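Local coordinates for protein acyl-CoA dehydrogenase (Geobacillus kaustophilus, PDB 2PG0) that probably catalyses the FAD-dependent alpha-beta dehydrogenation of acyl chains, introducing a double bond, as an acyl-CoA dehydrogenase family flavoenzyme, at residues Ala128-Gly133 / Lys158-Asn163. Numbering follows the deposited sequence.
Sequences AMTEPG and KTFITN. With FAD (flavin-adenine dinucleotide), chain C.
The methyl of Thr130 meets the ring of Phe160 at its edge, CG2 lying 4.0 Å from CD2 and near the ring plane, while Thr159 OG1 sits over the centre of one face. Tyr347 of the second subunit makes an edge-to-face contact with the same ring. Ile161 CD1 stands over the pyrimidine face of the flavin, 3.7 Å from FAD N3, and also touches Ala128 CB. Thr130 has OG1 beside its own backbone N (chi1 -52°), a turn that carries the hydroxyl to FAD N1, to which it donates at 2.8 Å, and leaves CG2 for the methyl of Thr159, 3.6 Å away from CG2 to CG2. Each segment thus pairs backbone N-H with a threonine hydroxyl: Met129 and Thr130 both grip FAD O2 through their N-H groups, next to N1, and across the ring system Thr162 gives its N-H to FAD O4 and its hydroxyl to FAD N5. This is the middle, beta-sheet domain of the acyl-CoA dehydrogenase fold, where the loop after strand 125-128 and the corner at Phe160 on strand 151-161, with Thr162 just beyond it, together hold the isoalloxazine. Between the two segments, the backbone N of Thr159 donates to Thr130 O at 2.8 Å, approaching from above the carbonyl plane. Lys158, bent at chi2 (-68°), forms a salt bridge, Lys158 NZ to Glu131 OE2 2.8 Å, on the anti lone pair of that oxygen, and also donates to Met129 O; Ala173 O is a further acceptor. A methionine in its place would probably leave the buried Glu131 carboxylate, otherwise held by Thr143 and Ser142, without its counter-charge and Met129 O without this donor.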
loop_
_atom_site.group_PDB
_atom_site.type_symbol
_atom_site.label_atom_id
_atom_site.label_comp_id
_atom_site.label_asym_id
_atom_site.label_seq_id
_atom_site.Cartn_x
_atom_site.Cartn_y
_atom_site.Cartn_z
ATOM N N ALA A 128 -10.013 -30.572 -16.171
ATOM C CA ALA A 128 -8.781 -30.267 -16.892
ATOM C C ALA A 128 -9.022 -29.285 -18.031
ATOM O O ALA A 128 -9.529 -29.652 -19.100
ATOM C CB ALA A 128 -8.105 -31.546 -17.399
ATOM N N MET A 129 -8.664 -28.032 -17.762
ATOM C CA MET A 129 -8.812 -26.919 -18.700
ATOM C C MET A 129 -7.398 -26.508 -19.142
ATOM O O MET A 129 -7.056 -26.563 -20.326
ATOM C CB MET A 129 -9.487 -25.708 -18.016
ATOM C CG MET A 129 -10.949 -25.867 -17.533
ATOM S SD MET A 129 -11.543 -24.430 -16.562
ATOM C CE MET A 129 -11.548 -25.132 -14.918
ATOM N N THR A 130 -6.580 -26.142 -18.156
ATOM C CA THR A 130 -5.259 -25.536 -18.359
ATOM C C THR A 130 -4.261 -26.425 -19.107
ATOM O O THR A 130 -4.164 -27.630 -18.856
ATOM C CB THR A 130 -4.669 -25.102 -16.992
ATOM O OG1 THR A 130 -5.642 -24.303 -16.306
ATOM C CG2 THR A 130 -3.384 -24.292 -17.163
ATOM N N GLU A 131 -3.515 -25.802 -20.020
ATOM C CA GLU A 131 -2.500 -26.475 -20.821
ATOM C C GLU A 131 -1.156 -25.743 -20.689
ATOM O O GLU A 131 -1.131 -24.594 -20.244
ATOM C CB GLU A 131 -2.946 -26.520 -22.286
ATOM C CG GLU A 131 -4.301 -27.205 -22.495
ATOM C CD GLU A 131 -4.658 -27.383 -23.954
ATOM O OE1 GLU A 131 -3.936 -26.845 -24.819
ATOM O OE2 GLU A 131 -5.680 -28.051 -24.242
ATOM N N PRO A 132 -0.033 -26.409 -21.043
ATOM C CA PRO A 132 1.254 -25.710 -20.971
ATOM C C PRO A 132 1.226 -24.341 -21.659
ATOM O O PRO A 132 1.783 -23.384 -21.122
ATOM C CB PRO A 132 2.204 -26.663 -21.690
ATOM C CG PRO A 132 1.614 -28.018 -21.394
ATOM C CD PRO A 132 0.136 -27.802 -21.499
ATOM N N GLY A 133 0.549 -24.252 -22.802
ATOM C CA GLY A 133 0.512 -23.030 -23.602
ATOM C C GLY A 133 -0.568 -22.014 -23.271
ATOM O O GLY A 133 -0.507 -20.871 -23.742
ATOM N N LYS A 158 -2.609 -31.511 -20.413
ATOM C CA LYS A 158 -3.231 -30.639 -19.432
ATOM C C LYS A 158 -2.285 -30.510 -18.257
ATOM O O LYS A 158 -1.553 -31.444 -17.941
ATOM C CB LYS A 158 -4.587 -31.199 -18.986
ATOM C CG LYS A 158 -5.632 -31.281 -20.103
ATOM C CD LYS A 158 -6.067 -29.899 -20.556
ATOM C CE LYS A 158 -7.157 -29.959 -21.600
ATOM N NZ LYS A 158 -7.416 -28.603 -22.171
ATOM N N THR A 159 -2.291 -29.350 -17.611
ATOM C CA THR A 159 -1.278 -29.057 -16.610
ATOM C C THR A 159 -1.912 -28.500 -15.333
ATOM O O THR A 159 -2.998 -27.919 -15.380
ATOM C CB THR A 159 -0.210 -28.091 -17.186
ATOM O OG1 THR A 159 0.857 -27.907 -16.241
ATOM C CG2 THR A 159 -0.828 -26.762 -17.507
ATOM N N PHE A 160 -1.222 -28.702 -14.209
ATOM C CA PHE A 160 -1.683 -28.265 -12.881
ATOM C C PHE A 160 -3.035 -28.862 -12.457
ATOM O O PHE A 160 -3.855 -28.167 -11.850
ATOM C CB PHE A 160 -1.805 -26.735 -12.797
ATOM C CG PHE A 160 -0.603 -25.975 -13.277
ATOM C CD1 PHE A 160 0.650 -26.184 -12.717
ATOM C CD2 PHE A 160 -0.749 -24.995 -14.256
ATOM C CE1 PHE A 160 1.762 -25.453 -13.158
ATOM C CE2 PHE A 160 0.351 -24.260 -14.697
ATOM C CZ PHE A 160 1.602 -24.487 -14.145
ATOM N N ILE A 161 -3.277 -30.136 -12.739
ATOM C CA ILE A 161 -4.606 -30.695 -12.483
ATOM C C ILE A 161 -4.757 -31.165 -11.028
ATOM O O ILE A 161 -4.068 -32.084 -10.582
ATOM C CB ILE A 161 -4.968 -31.828 -13.498
ATOM C CG1 ILE A 161 -4.891 -31.303 -14.943
ATOM C CG2 ILE A 161 -6.361 -32.443 -13.180
ATOM C CD1 ILE A 161 -5.560 -29.930 -15.193
ATOM N N THR A 162 -5.652 -30.508 -10.300
ATOM C CA THR A 162 -5.959 -30.855 -8.903
ATOM C C THR A 162 -6.605 -32.254 -8.890
ATOM O O THR A 162 -7.379 -32.579 -9.795
ATOM C CB THR A 162 -6.891 -29.793 -8.286
ATOM O OG1 THR A 162 -6.229 -28.521 -8.300
ATOM C CG2 THR A 162 -7.263 -30.136 -6.836
ATOM N N ASN A 163 -6.267 -33.078 -7.893
ATOM C CA ASN A 163 -6.697 -34.500 -7.872
ATOM C C ASN A 163 -6.142 -35.264 -9.079
ATOM O O ASN A 163 -6.724 -36.263 -9.521
ATOM C CB ASN A 163 -8.236 -34.634 -7.858
ATOM C CG ASN A 163 -8.892 -34.059 -6.601
ATOM O OD1 ASN A 163 -8.256 -33.882 -5.563
ATOM N ND2 ASN A 163 -10.189 -33.793 -6.696
HETATM P PA FAD C . -0.729 -17.354 -17.637
HETATM O O1A FAD C . 0.371 -17.724 -18.586
HETATM O O2A FAD C . -2.103 -17.413 -18.256
HETATM O O5B FAD C . -0.444 -15.880 -17.038
HETATM C C5B FAD C . 0.808 -15.576 -16.442
HETATM C C4B FAD C . 0.707 -14.190 -15.804
HETATM O O4B FAD C . 0.377 -13.246 -16.812
HETATM C C3B FAD C . -0.413 -14.143 -14.767
HETATM O O3B FAD C . -0.053 -13.318 -13.680
HETATM C C2B FAD C . -1.552 -13.482 -15.506
HETATM O O2B FAD C . -2.480 -12.842 -14.650
HETATM C C1B FAD C . -0.783 -12.528 -16.420
HETATM N N9A FAD C . -1.625 -12.121 -17.560
HETATM C C8A FAD C . -2.065 -12.906 -18.598
HETATM N N7A FAD C . -2.830 -12.146 -19.411
HETATM C C5A FAD C . -2.883 -10.892 -18.907
HETATM C C6A FAD C . -3.519 -9.733 -19.338
HETATM N N6A FAD C . -4.347 -9.776 -20.387
HETATM N N1A FAD C . -3.395 -8.578 -18.593
HETATM C C2A FAD C . -2.641 -8.558 -17.433
HETATM N N3A FAD C . -1.998 -9.710 -17.013
HETATM C C4A FAD C . -2.127 -10.860 -17.739
HETATM N N1 FAD C . -6.217 -25.699 -14.003
HETATM C C2 FAD C . -7.251 -26.558 -14.327
HETATM O O2 FAD C . -7.775 -26.489 -15.442
HETATM N N3 FAD C . -7.687 -27.503 -13.407
HETATM C C4 FAD C . -7.087 -27.589 -12.166
HETATM O O4 FAD C . -7.472 -28.439 -11.361
HETATM C C4X FAD C . -6.050 -26.710 -11.834
HETATM N N5 FAD C . -5.442 -26.782 -10.590
HETATM C C5X FAD C . -4.396 -25.939 -10.265
HETATM C C6 FAD C . -3.793 -26.055 -9.018
HETATM C C7 FAD C . -2.743 -25.207 -8.676
HETATM C C7M FAD C . -2.134 -25.364 -7.311
HETATM C C8 FAD C . -2.296 -24.240 -9.596
HETATM C C8M FAD C . -1.169 -23.291 -9.297
HETATM C C9 FAD C . -2.896 -24.134 -10.844
HETATM C C9A FAD C . -3.956 -24.979 -11.189
HETATM N N10 FAD C . -4.581 -24.881 -12.434
HETATM C C10 FAD C . -5.611 -25.759 -12.762
HETATM C "C1'" FAD C . -4.200 -23.809 -13.433
HETATM C "C2'" FAD C . -4.534 -22.358 -13.046
HETATM O "O2'" FAD C . -5.903 -22.039 -13.186
HETATM C "C3'" FAD C . -3.700 -21.455 -13.950
HETATM O "O3'" FAD C . -2.381 -21.489 -13.446
HETATM C "C4'" FAD C . -4.195 -20.004 -14.043
HETATM O "O4'" FAD C . -5.434 -19.909 -14.721
HETATM C "C5'" FAD C . -3.183 -19.097 -14.745
HETATM O "O5'" FAD C . -2.782 -19.648 -15.986
HETATM P P FAD C . -1.214 -19.798 -16.301
HETATM O O1P FAD C . -0.521 -20.524 -15.175
HETATM O O2P FAD C . -1.025 -20.492 -17.621
HETATM O O3P FAD C . -0.636 -18.288 -16.327
#